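PDB 5O6M: Polyphosphate:AMP phosphotransferase from Meiothermus ruber H328, which uses inorganic polyphosphate as phosphate donor to convert AMP to ADP and ADP to ATP, and can also act on several other nucleoside mono- and diphosphates. Local coordinates for residues K2-Q7 against N232-W237; T162-F167 against V244-G249; G92-Q97 against L104-Q109. The protein carries 1 engineered substitution. One frame throughout, in Å; residues are numbered along the deposited sequence. Where two conformers were deposited one is given.

Contact 1. Residues K2-Q7 against N232-W237; sequences KKYRVQ and NWYRNW. With PO4 (phosphate ion), chain B; PO4 (phosphate ion), chain C.
Y4 and Y234 meet through their phenol oxygens: Y234 OH donates to Y4 OH at 2.6 Å, a length to be taken loosely because the position of Y234 OH is less certain. The two side chains come from opposite directions. Y4 OH lies in the plane of the Y234 ring at its edge, whereas Y234 OH approaches the Y4 ring obliquely. Y234 reaches the loop because its CG stands opposite the backbone N (chi1 -171°), which carries the ring off the flank of the helix. K3 CG lies 3.7 Å above one face of the Y4 ring, near its rim. Y4 OH also bonds D21, and A24 N bonds Y234 OH, which makes a short polar chain. The N-terminal arm is further tied by backbone hydrogen bonds of Y4 with V226 and of V6 with W224, alongside strand 224-228. On the same helix, R235 bends at chi3 (76°) and grips N236 side-on: NE (3.0 Å) and NH2 (2.9 Å) both donate to N236 OD1. Its NH1 and NH2 then hold a phosphate ion through O4 (3.2 Å) and O2 (3.0 Å). A leucine here would probably leave N236 OD1 without these two donors, its amide freer to turn, and the phosphate without its guanidinium. A second phosphate ion sits at the start of the helix, where W233 N donates to its O2 at 2.7 Å. Both ions probably come from the crystallisation liquor. The chemistry implies a buried phenol pair satisfied by neighbouring groups, beside a helix start whose backbone N-H groups, with R235, probably favour anions.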
loop_
_atom_site.group_PDB
_atom_site.type_symbol
_atom_site.label_atom_id
_atom_site.label_comp_id
_atom_site.label_asym_id
_atom_site.label_seq_id
_atom_site.Cartn_x
_atom_site.Cartn_y
_atom_site.Cartn_z
ATOM N N LYS D 2 -37.499 9.825 -0.189
ATOM C CA LYS D 2 -37.567 10.142 1.232
ATOM C C LYS D 2 -37.897 8.936 2.092
ATOM O O LYS D 2 -37.489 8.890 3.255
ATOM C CB LYS D 2 -38.622 11.235 1.499
ATOM C CG LYS D 2 -38.286 12.611 0.938
ATOM C CD LYS D 2 -36.877 13.043 1.314
ATOM C CE LYS D 2 -36.550 14.414 0.747
ATOM N NZ LYS D 2 -35.142 14.798 1.048
ATOM N N LYS D 3 -38.608 7.955 1.541
ATOM C CA LYS D 3 -39.136 6.816 2.277
ATOM C C LYS D 3 -38.160 5.656 2.399
ATOM O O LYS D 3 -38.438 4.714 3.149
ATOM C CB LYS D 3 -40.404 6.308 1.593
ATOM C CG LYS D 3 -40.206 6.067 0.105
ATOM C CD LYS D 3 -41.452 5.490 -0.527
ATOM C CE LYS D 3 -41.712 4.104 0.040
ATOM N NZ LYS D 3 -42.842 3.414 -0.633
ATOM N N TYR D 4 -37.041 5.684 1.680
ATOM C CA TYR D 4 -36.083 4.589 1.727
ATOM C C TYR D 4 -34.895 4.871 2.637
ATOM O O TYR D 4 -34.080 3.971 2.859
ATOM C CB TYR D 4 -35.593 4.264 0.311
ATOM C CG TYR D 4 -36.702 3.793 -0.605
ATOM C CD1 TYR D 4 -37.299 2.551 -0.423
ATOM C CD2 TYR D 4 -37.164 4.599 -1.639
ATOM C CE1 TYR D 4 -38.318 2.119 -1.257
ATOM C CE2 TYR D 4 -38.182 4.175 -2.476
ATOM C CZ TYR D 4 -38.755 2.934 -2.281
ATOM O OH TYR D 4 -39.769 2.513 -3.113
ATOM N N ARG D 5 -34.787 6.084 3.174
ATOM C CA ARG D 5 -33.696 6.448 4.069
ATOM C C ARG D 5 -34.026 5.966 5.478
ATOM O O ARG D 5 -34.877 6.545 6.159
ATOM C CB ARG D 5 -33.473 7.958 4.037
ATOM C CG ARG D 5 -32.205 8.414 4.735
ATOM C CD ARG D 5 -31.940 9.903 4.525
ATOM N NE ARG D 5 -32.877 10.752 5.258
ATOM C CZ ARG D 5 -33.792 11.529 4.687
ATOM N NH1 ARG D 5 -33.897 11.579 3.366
ATOM N NH2 ARG D 5 -34.600 12.266 5.440
ATOM N N VAL D 6 -33.358 4.897 5.916
ATOM C CA VAL D 6 -33.563 4.382 7.267
ATOM C C VAL D 6 -33.294 5.495 8.269
ATOM O O VAL D 6 -32.161 5.977 8.401
ATOM C CB VAL D 6 -32.667 3.163 7.525
ATOM C CG1 VAL D 6 -32.807 2.689 8.969
ATOM C CG2 VAL D 6 -33.015 2.039 6.556
ATOM N N GLN D 7 -34.332 5.891 9.004
ATOM C CA GLN D 7 -34.196 6.984 9.951
ATOM C C GLN D 7 -33.276 6.583 11.101
ATOM O O GLN D 7 -33.217 5.412 11.484
ATOM C CB GLN D 7 -35.559 7.387 10.505
ATOM C CG GLN D 7 -36.528 7.903 9.453
ATOM C CD GLN D 7 -36.026 9.161 8.774
ATOM O OE1 GLN D 7 -35.182 9.876 9.315
ATOM N NE2 GLN D 7 -36.543 9.439 7.582
ATOM N N ASN D 232 -34.819 -5.631 -11.203
ATOM C CA ASN D 232 -33.580 -4.945 -11.556
ATOM C C ASN D 232 -33.837 -3.529 -12.062
ATOM O O ASN D 232 -33.122 -2.591 -11.687
ATOM C CB ASN D 232 -32.824 -5.749 -12.610
ATOM C CG ASN D 232 -32.242 -7.021 -12.052
ATOM O OD1 ASN D 232 -32.380 -7.310 -10.865
ATOM N ND2 ASN D 232 -31.607 -7.805 -12.911
ATOM N N TRP D 233 -34.841 -3.351 -12.924
ATOM C CA TRP D 233 -35.084 -2.024 -13.480
ATOM C C TRP D 233 -35.388 -1.016 -12.379
ATOM O O TRP D 233 -34.979 0.148 -12.463
ATOM C CB TRP D 233 -36.220 -2.068 -14.506
ATOM C CG TRP D 233 -37.558 -2.509 -13.966
ATOM C CD1 TRP D 233 -38.062 -3.779 -13.957
ATOM C CD2 TRP D 233 -38.570 -1.674 -13.387
ATOM N NE1 TRP D 233 -39.316 -3.787 -13.393
ATOM C CE2 TRP D 233 -39.651 -2.507 -13.037
ATOM C CE3 TRP D 233 -38.662 -0.303 -13.123
ATOM C CZ2 TRP D 233 -40.811 -2.014 -12.439
ATOM C CZ3 TRP D 233 -39.813 0.184 -12.531
ATOM C CH2 TRP D 233 -40.872 -0.668 -12.194
ATOM N N TYR D 234 -36.101 -1.444 -11.334
ATOM C CA TYR D 234 -36.415 -0.527 -10.245
ATOM C C TYR D 234 -35.200 -0.298 -9.357
ATOM O O TYR D 234 -34.889 0.843 -8.999
ATOM C CB TYR D 234 -37.585 -1.061 -9.421
ATOM C CG TYR D 234 -38.107 -0.058 -8.416
ATOM C CD1 TYR D 234 -38.828 1.056 -8.833
ATOM C CD2 TYR D 234 -37.880 -0.221 -7.059
ATOM C CE1 TYR D 234 -39.308 1.978 -7.926
ATOM C CE2 TYR D 234 -38.360 0.697 -6.143
ATOM C CZ TYR D 234 -39.074 1.793 -6.584
ATOM O OH TYR D 234 -39.552 2.709 -5.681
ATOM N N ARG D 235 -34.504 -1.378 -8.997
ATOM C CA ARG D 235 -33.265 -1.253 -8.237
ATOM C C ARG D 235 -32.319 -0.267 -8.908
ATOM O O ARG D 235 -31.837 0.682 -8.278
ATOM C CB ARG D 235 -32.612 -2.628 -8.093
ATOM C CG ARG D 235 -31.237 -2.627 -7.446
ATOM C CD ARG D 235 -30.494 -3.907 -7.798
ATOM N NE ARG D 235 -29.978 -3.872 -9.164
ATOM C CZ ARG D 235 -29.721 -4.952 -9.895
ATOM N NH1 ARG D 235 -29.949 -6.161 -9.401
ATOM N NH2 ARG D 235 -29.248 -4.821 -11.126
ATOM N N ASN D 236 -32.046 -0.481 -10.198
ATOM C CA ASN D 236 -31.133 0.395 -10.925
ATOM C C ASN D 236 -31.654 1.828 -10.973
ATOM O O ASN D 236 -30.879 2.778 -10.812
ATOM C CB ASN D 236 -30.908 -0.143 -12.339
ATOM C CG ASN D 236 -30.283 -1.526 -12.342
ATOM O OD1 ASN D 236 -29.619 -1.922 -11.383
ATOM N ND2 ASN D 236 -30.496 -2.269 -13.422
ATOM N N TRP D 237 -32.959 2.009 -11.203
ATOM C CA TRP D 237 -33.500 3.366 -11.264
ATOM C C TRP D 237 -33.413 4.055 -9.907
ATOM O O TRP D 237 -32.999 5.217 -9.813
ATOM C CB TRP D 237 -34.953 3.357 -11.744
ATOM C CG TRP D 237 -35.572 4.728 -11.639
ATOM C CD1 TRP D 237 -35.470 5.742 -12.550
ATOM C CD2 TRP D 237 -36.325 5.253 -10.539
ATOM N NE1 TRP D 237 -36.138 6.856 -12.098
ATOM C CE2 TRP D 237 -36.669 6.583 -10.864
ATOM C CE3 TRP D 237 -36.753 4.727 -9.316
ATOM C CZ2 TRP D 237 -37.422 7.391 -10.012
ATOM C CZ3 TRP D 237 -37.500 5.533 -8.469
ATOM C CH2 TRP D 237 -37.826 6.850 -8.823
HETATM P P PO4 B . -35.495 -7.091 -14.732
HETATM O O1 PO4 B . -36.833 -7.320 -15.399
HETATM O O2 PO4 B . -35.400 -5.655 -14.274
HETATM O O3 PO4 B . -34.386 -7.382 -15.717
HETATM O O4 PO4 B . -35.368 -8.002 -13.533
HETATM P P PO4 C . -28.638 -8.161 -12.949
HETATM O O1 PO4 C . -29.454 -9.282 -13.549
HETATM O O2 PO4 C . -29.236 -6.829 -13.342
HETATM O O3 PO4 C . -27.223 -8.232 -13.469
HETATM O O4 PO4 C . -28.637 -8.289 -11.444
#

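Contact 2. Residues T162-F167 against V244-G249; sequences TILKFF and VETLEG
T246 of helix 232-249 sets its methyl against the methyl of T162, CG2 to CG2 at 3.7 Å, the two side chains passing alongside one another in antiparallel sense. In both threonines CG2 lies opposite the backbone N, so that each turns a carbon rather than its hydroxyl to the other. L164, two residues further along the strand, meets T246 tip to tip: CD1 comes to 3.8 Å from T246 OG1, and CD2 to 4.1 Å from T246 CG2. T246 thus touches both leucine methyls and the T162 methyl, a small, mostly apolar patch that is the tight part of the contact. OG1, although beside L164, has its polar partner inside its own helix, the carbonyl O of I242 one turn back. This is a helix lying on one face of the central parallel sheet of a P-loop NTPase fold: strand 161-169 runs between strands 57-64 and 224-228, and helix 232-249 follows the last of these. The buried half deepens toward the middle of the strand, where F166 touches V239 and I242 of the same helix and L164 rests on I242. Both threonines stay partly exposed, their CA atoms 8.5 Å apart, and the segments bury just 110 Å² between them, both sides summed. The loose side is the outward face of the helix, where E245, E248 and G249 are exposed to solvent and E248 forms a salt bridge with R42 of helix 29-53.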
loop_
_atom_site.group_PDB
_atom_site.type_symbol
_atom_site.label_atom_id
_atom_site.label_comp_id
_atom_site.label_asym_id
_atom_site.label_seq_id
_atom_site.Cartn_x
_atom_site.Cartn_y
_atom_site.Cartn_z
ATOM N N THR D 162 -18.904 12.277 1.495
ATOM C CA THR D 162 -20.328 11.995 1.361
ATOM C C THR D 162 -20.533 10.487 1.268
ATOM O O THR D 162 -19.986 9.833 0.373
ATOM C CB THR D 162 -20.910 12.688 0.129
ATOM O OG1 THR D 162 -20.867 14.111 0.305
ATOM C CG2 THR D 162 -22.338 12.245 -0.093
ATOM N N ILE D 163 -21.334 9.940 2.178
ATOM C CA ILE D 163 -21.473 8.499 2.352
ATOM C C ILE D 163 -22.885 8.083 1.975
ATOM O O ILE D 163 -23.863 8.606 2.524
ATOM C CB ILE D 163 -21.152 8.073 3.794
ATOM C CG1 ILE D 163 -19.741 8.514 4.178
ATOM C CG2 ILE D 163 -21.313 6.565 3.954
ATOM C CD1 ILE D 163 -19.398 8.243 5.634
ATOM N N LEU D 164 -22.990 7.134 1.051
ATOM C CA LEU D 164 -24.255 6.496 0.719
ATOM C C LEU D 164 -24.107 4.998 0.929
ATOM O O LEU D 164 -23.178 4.381 0.395
ATOM C CB LEU D 164 -24.672 6.783 -0.732
ATOM C CG LEU D 164 -25.013 8.225 -1.108
ATOM C CD1 LEU D 164 -26.028 8.252 -2.243
ATOM C CD2 LEU D 164 -25.526 8.994 0.095
ATOM N N LYS D 165 -25.027 4.412 1.688
ATOM C CA LYS D 165 -25.033 2.978 1.929
ATOM C C LYS D 165 -26.329 2.398 1.384
ATOM O O LYS D 165 -27.420 2.862 1.731
ATOM C CB LYS D 165 -24.865 2.671 3.419
ATOM C CG LYS D 165 -23.554 3.202 3.993
ATOM C CD LYS D 165 -23.422 2.940 5.487
ATOM C CE LYS D 165 -24.388 3.764 6.310
ATOM N NZ LYS D 165 -24.077 3.647 7.769
ATOM N N PHE D 166 -26.202 1.403 0.511
ATOM C CA PHE D 166 -27.339 0.774 -0.144
ATOM C C PHE D 166 -27.398 -0.691 0.257
ATOM O O PHE D 166 -26.428 -1.432 0.059
ATOM C CB PHE D 166 -27.237 0.899 -1.668
ATOM C CG PHE D 166 -27.314 2.311 -2.174
ATOM C CD1 PHE D 166 -28.536 2.955 -2.287
ATOM C CD2 PHE D 166 -26.168 2.993 -2.541
ATOM C CE1 PHE D 166 -28.612 4.259 -2.755
ATOM C CE2 PHE D 166 -26.235 4.297 -3.009
ATOM C CZ PHE D 166 -27.459 4.930 -3.121
ATOM N N PHE D 167 -28.521 -1.100 0.841
ATOM C CA PHE D 167 -28.842 -2.512 1.003
ATOM C C PHE D 167 -29.819 -2.887 -0.108
ATOM O O PHE D 167 -30.955 -2.403 -0.128
ATOM C CB PHE D 167 -29.428 -2.790 2.385
ATOM C CG PHE D 167 -29.792 -4.232 2.611
ATOM C CD1 PHE D 167 -28.824 -5.221 2.547
ATOM C CD2 PHE D 167 -31.101 -4.602 2.877
ATOM C CE1 PHE D 167 -29.151 -6.552 2.755
ATOM C CE2 PHE D 167 -31.436 -5.931 3.081
ATOM C CZ PHE D 167 -30.459 -6.906 3.021
ATOM N N VAL D 244 -27.774 10.491 -7.904
ATOM C CA VAL D 244 -27.684 11.721 -8.691
ATOM C C VAL D 244 -28.064 12.932 -7.847
ATOM O O VAL D 244 -27.353 13.944 -7.831
ATOM C CB VAL D 244 -28.556 11.621 -9.956
ATOM C CG1 VAL D 244 -28.814 13.009 -10.523
ATOM C CG2 VAL D 244 -27.876 10.739 -10.993
ATOM N N GLU D 245 -29.196 12.854 -7.141
ATOM C CA GLU D 245 -29.645 13.997 -6.349
ATOM C C GLU D 245 -28.612 14.373 -5.295
ATOM O O GLU D 245 -28.266 15.551 -5.138
ATOM C CB GLU D 245 -30.998 13.700 -5.702
ATOM C CG GLU D 245 -31.449 14.779 -4.724
ATOM C CD GLU D 245 -32.927 14.698 -4.392
ATOM O OE1 GLU D 245 -33.702 14.232 -5.255
ATOM O OE2 GLU D 245 -33.311 15.102 -3.272
ATOM N N THR D 246 -28.105 13.379 -4.558
ATOM C CA THR D 246 -27.028 13.629 -3.605
ATOM C C THR D 246 -25.873 14.374 -4.268
ATOM O O THR D 246 -25.323 15.324 -3.700
ATOM C CB THR D 246 -26.551 12.312 -2.993
ATOM O OG1 THR D 246 -27.666 11.629 -2.408
ATOM C CG2 THR D 246 -25.507 12.572 -1.917
ATOM N N LEU D 247 -25.475 13.939 -5.466
ATOM C CA LEU D 247 -24.398 14.623 -6.177
ATOM C C LEU D 247 -24.798 16.046 -6.557
ATOM O O LEU D 247 -23.982 16.971 -6.460
ATOM C CB LEU D 247 -23.993 13.817 -7.413
ATOM C CG LEU D 247 -23.298 12.490 -7.101
ATOM C CD1 LEU D 247 -23.003 11.702 -8.360
ATOM C CD2 LEU D 247 -22.013 12.749 -6.323
ATOM N N GLU D 248 -26.050 16.243 -6.986
ATOM C CA GLU D 248 -26.527 17.594 -7.278
ATOM C C GLU D 248 -26.432 18.489 -6.051
ATOM O O GLU D 248 -26.083 19.672 -6.156
ATOM C CB GLU D 248 -27.971 17.553 -7.782
ATOM C CG GLU D 248 -28.181 16.803 -9.083
ATOM C CD GLU D 248 -28.284 17.733 -10.280
ATOM O OE1 GLU D 248 -27.732 18.855 -10.216
ATOM O OE2 GLU D 248 -28.922 17.342 -11.281
ATOM N N GLY D 249 -26.747 17.941 -4.876
ATOM C CA GLY D 249 -26.703 18.714 -3.649
ATOM C C GLY D 249 -25.333 19.253 -3.299
ATOM O O GLY D 249 -25.232 20.188 -2.498
#

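Contact 3. Residues G92-Q97 against L104-Q109; sequences GVPTEQ and LWRVHQ. With ATP (adenosine-5'-triphosphate), chain X.
The adenosine end of the ATP site is built here, with R106 clamping the loop at G92 and P94 beside the base. R106 grips G92 O end-on with two nitrogens, NH1 at 2.8 Å (N-H...O 151°) and NH2 at 3.0 Å. The oxygen lies in the guanidinium plane; NH2 lies nearly along the C=O axis, while NH1 stands above the carbonyl plane. CG of R106 takes the crowded position between backbone N and carbonyl carbon (chi1 70°), and the chain then runs extended to NE, carrying the group across to the loop. P94 CG lies over one guanidinium face, 3.7 Å above its plane, and P94 CD sits over the adenine, 3.3 Å from ATP N1. The proline therefore touches both base and arginine. NH2 also comes to 3.1 Å from ATP N7, and V93 N to 3.0 Å from the ribose O4'. A salt bridge from NH1 to E98 further fixes the guanidinium. In the P-loop NTPase fold of the kinase these residues belong to the connection that leaves strand 86-90 and returns as strand 117-121, with T95 as N-cap of the short helix 96-99. Farther out the contact thins to Q97 NE2 at the edge of the W105 ring, 4.1 Å from CH2, amide and indole planes 54° apart. W105 NE1 instead bonds the backbone O of Q109 in a second subunit, and H108 meets its own counterpart there, which places the short helix 105-108 at a subunit interface.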
loop_
_atom_site.group_PDB
_atom_site.type_symbol
_atom_site.label_atom_id
_atom_site.label_comp_id
_atom_site.label_asym_id
_atom_site.label_seq_id
_atom_site.Cartn_x
_atom_site.Cartn_y
_atom_site.Cartn_z
ATOM N N GLY D 92 -13.158 -9.352 -0.071
ATOM C CA GLY D 92 -13.404 -10.764 0.064
ATOM C C GLY D 92 -12.929 -11.295 1.402
ATOM O O GLY D 92 -12.721 -10.544 2.362
ATOM N N VAL D 93 -12.745 -12.606 1.467
ATOM C CA VAL D 93 -12.378 -13.205 2.755
ATOM C C VAL D 93 -10.999 -12.699 3.170
ATOM O O VAL D 93 -10.052 -12.744 2.365
ATOM C CB VAL D 93 -12.418 -14.735 2.670
ATOM C CG1 VAL D 93 -12.926 -15.187 1.311
ATOM C CG2 VAL D 93 -11.052 -15.343 2.991
ATOM N N PRO D 94 -10.840 -12.193 4.391
ATOM C CA PRO D 94 -9.577 -11.546 4.774
ATOM C C PRO D 94 -8.384 -12.489 4.675
ATOM O O PRO D 94 -8.470 -13.671 5.014
ATOM C CB PRO D 94 -9.826 -11.119 6.225
ATOM C CG PRO D 94 -11.308 -10.989 6.335
ATOM C CD PRO D 94 -11.882 -12.042 5.420
ATOM N N THR D 95 -7.260 -11.949 4.212
ATOM C CA THR D 95 -6.016 -12.699 4.237
ATOM C C THR D 95 -5.425 -12.665 5.646
ATOM O O THR D 95 -5.855 -11.893 6.508
ATOM C CB THR D 95 -5.027 -12.129 3.220
ATOM O OG1 THR D 95 -4.610 -10.821 3.633
ATOM C CG2 THR D 95 -5.682 -12.027 1.854
ATOM N N GLU D 96 -4.418 -13.508 5.883
ATOM C CA GLU D 96 -3.770 -13.500 7.194
ATOM C C GLU D 96 -3.099 -12.158 7.455
ATOM O O GLU D 96 -3.105 -11.660 8.587
ATOM C CB GLU D 96 -2.763 -14.644 7.306
ATOM C CG GLU D 96 -2.372 -14.978 8.749
ATOM C CD GLU D 96 -1.320 -14.047 9.334
ATOM O OE1 GLU D 96 -0.476 -13.532 8.570
ATOM O OE2 GLU D 96 -1.343 -13.829 10.565
ATOM N N GLN D 97 -2.507 -11.564 6.417
ATOM C CA GLN D 97 -1.936 -10.229 6.546
ATOM C C GLN D 97 -2.989 -9.216 6.988
ATOM O O GLN D 97 -2.711 -8.343 7.822
ATOM C CB GLN D 97 -1.283 -9.821 5.227
ATOM C CG GLN D 97 -0.436 -8.569 5.315
ATOM C CD GLN D 97 -0.022 -8.056 3.950
ATOM O OE1 GLN D 97 0.247 -8.839 3.038
ATOM N NE2 GLN D 97 0.049 -6.734 3.806
ATOM N N LEU D 104 -10.837 -2.839 10.376
ATOM C CA LEU D 104 -10.999 -1.607 9.612
ATOM C C LEU D 104 -9.738 -1.199 8.857
ATOM O O LEU D 104 -9.809 -0.306 8.005
ATOM C CB LEU D 104 -11.437 -0.458 10.530
ATOM C CG LEU D 104 -12.889 -0.440 11.004
ATOM C CD1 LEU D 104 -13.185 0.842 11.761
ATOM C CD2 LEU D 104 -13.841 -0.587 9.829
ATOM N N TRP D 105 -8.597 -1.833 9.135
ATOM C CA TRP D 105 -7.352 -1.458 8.472
ATOM C C TRP D 105 -7.470 -1.604 6.957
ATOM O O TRP D 105 -7.210 -0.657 6.207
ATOM C CB TRP D 105 -6.214 -2.317 9.016
ATOM C CG TRP D 105 -4.853 -2.100 8.404
ATOM C CD1 TRP D 105 -3.960 -1.112 8.718
ATOM C CD2 TRP D 105 -4.215 -2.911 7.408
ATOM N NE1 TRP D 105 -2.812 -1.256 7.976
ATOM C CE2 TRP D 105 -2.943 -2.353 7.165
ATOM C CE3 TRP D 105 -4.598 -4.054 6.697
ATOM C CZ2 TRP D 105 -2.052 -2.895 6.239
ATOM C CZ3 TRP D 105 -3.714 -4.590 5.777
ATOM C CH2 TRP D 105 -2.455 -4.012 5.556
ATOM N N ARG D 106 -7.869 -2.785 6.485
ATOM C CA ARG D 106 -7.946 -3.013 5.047
ATOM C C ARG D 106 -9.041 -2.189 4.381
ATOM O O ARG D 106 -8.967 -1.949 3.172
ATOM C CB ARG D 106 -8.163 -4.499 4.753
ATOM C CG ARG D 106 -9.536 -5.014 5.133
ATOM C CD ARG D 106 -9.751 -6.406 4.575
ATOM N NE ARG D 106 -11.139 -6.837 4.705
ATOM C CZ ARG D 106 -11.655 -7.876 4.058
ATOM N NH1 ARG D 106 -10.892 -8.591 3.242
ATOM N NH2 ARG D 106 -12.931 -8.199 4.229
ATOM N N VAL D 107 -10.060 -1.767 5.130
ATOM C CA VAL D 107 -11.125 -0.955 4.547
ATOM C C VAL D 107 -10.724 0.514 4.506
ATOM O O VAL D 107 -10.946 1.204 3.504
ATOM C CB VAL D 107 -12.446 -1.155 5.316
ATOM C CG1 VAL D 107 -13.525 -0.252 4.749
ATOM C CG2 VAL D 107 -12.886 -2.607 5.252
ATOM N N HIS D 108 -10.146 1.024 5.597
ATOM C CA HIS D 108 -9.746 2.426 5.634
ATOM C C HIS D 108 -8.791 2.764 4.495
ATOM O O HIS D 108 -8.858 3.860 3.925
ATOM C CB HIS D 108 -9.100 2.765 6.979
ATOM C CG HIS D 108 -9.117 4.229 7.299
ATOM N ND1 HIS D 108 -8.804 4.724 8.546
ATOM C CD2 HIS D 108 -9.428 5.305 6.535
ATOM C CE1 HIS D 108 -8.905 6.041 8.533
ATOM N NE2 HIS D 108 -9.286 6.418 7.326
ATOM N N GLN D 109 -7.893 1.833 4.161
ATOM C CA GLN D 109 -6.930 2.051 3.088
ATOM C C GLN D 109 -7.608 2.447 1.786
ATOM O O GLN D 109 -7.026 3.176 0.975
ATOM C CB GLN D 109 -6.099 0.781 2.884
ATOM C CG GLN D 109 -5.180 0.821 1.681
ATOM C CD GLN D 109 -4.147 1.919 1.783
ATOM O OE1 GLN D 109 -3.607 2.184 2.859
ATOM N NE2 GLN D 109 -3.870 2.572 0.663
HETATM P PG ATP X . -19.152 -11.884 -4.471
HETATM O O1G ATP X . -18.905 -10.555 -3.809
HETATM O O2G ATP X . -20.270 -12.679 -3.803
HETATM O O3G ATP X . -19.468 -11.752 -5.968
HETATM P PB ATP X . -16.713 -13.246 -5.350
HETATM O O1B ATP X . -16.764 -14.696 -5.638
HETATM O O2B ATP X . -16.791 -12.312 -6.559
HETATM O O3B ATP X . -17.858 -12.803 -4.337
HETATM P PA ATP X . -15.009 -12.116 -3.203
HETATM O O1A ATP X . -15.070 -10.654 -3.409
HETATM O O2A ATP X . -13.623 -12.633 -2.824
HETATM O O3A ATP X . -15.387 -12.871 -4.554
HETATM O "O5'" ATP X . -15.981 -12.565 -1.958
HETATM C "C5'" ATP X . -15.787 -13.843 -1.317
HETATM C "C4'" ATP X . -16.391 -13.894 0.067
HETATM O "O4'" ATP X . -15.668 -13.049 0.989
HETATM C "C3'" ATP X . -17.871 -13.500 0.197
HETATM O "O3'" ATP X . -18.647 -14.657 0.486
HETATM C "C2'" ATP X . -17.887 -12.522 1.387
HETATM O "O2'" ATP X . -18.962 -12.752 2.290
HETATM C "C1'" ATP X . -16.563 -12.859 2.060
HETATM N N9 ATP X . -16.052 -11.841 2.972
HETATM C C8 ATP X . -15.949 -10.492 2.761
HETATM N N7 ATP X . -15.556 -9.813 3.813
HETATM C C5 ATP X . -15.383 -10.787 4.784
HETATM C C6 ATP X . -14.991 -10.721 6.137
HETATM N N6 ATP X . -14.741 -9.580 6.784
HETATM N N1 ATP X . -14.906 -11.882 6.822
HETATM C C2 ATP X . -15.210 -13.022 6.196
HETATM N N3 ATP X . -15.606 -13.206 4.935
HETATM C C4 ATP X . -15.674 -12.043 4.279
#

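In the fold
Contacts 1 and 2 share helix 232-249, its start and its later turns, and their centres lie 11 Å apart; contact 3 is on the other side of the chain's centre from contact 1, about 29 Å between centres. Contact 1 is buried yet polar, a phenol pair joining the N-terminal arm to the helix, while contact 2 is partly buried and mostly apolar, with no polar bond between its segments, the helix resting on the sheet. Contact 3 is a surface contact held by a charged side chain on a backbone oxygen, beside bound ATP and other subunits. It lies in sequence within the span closed by contact 1, whereas contacts 1 and 2 interleave along the chain.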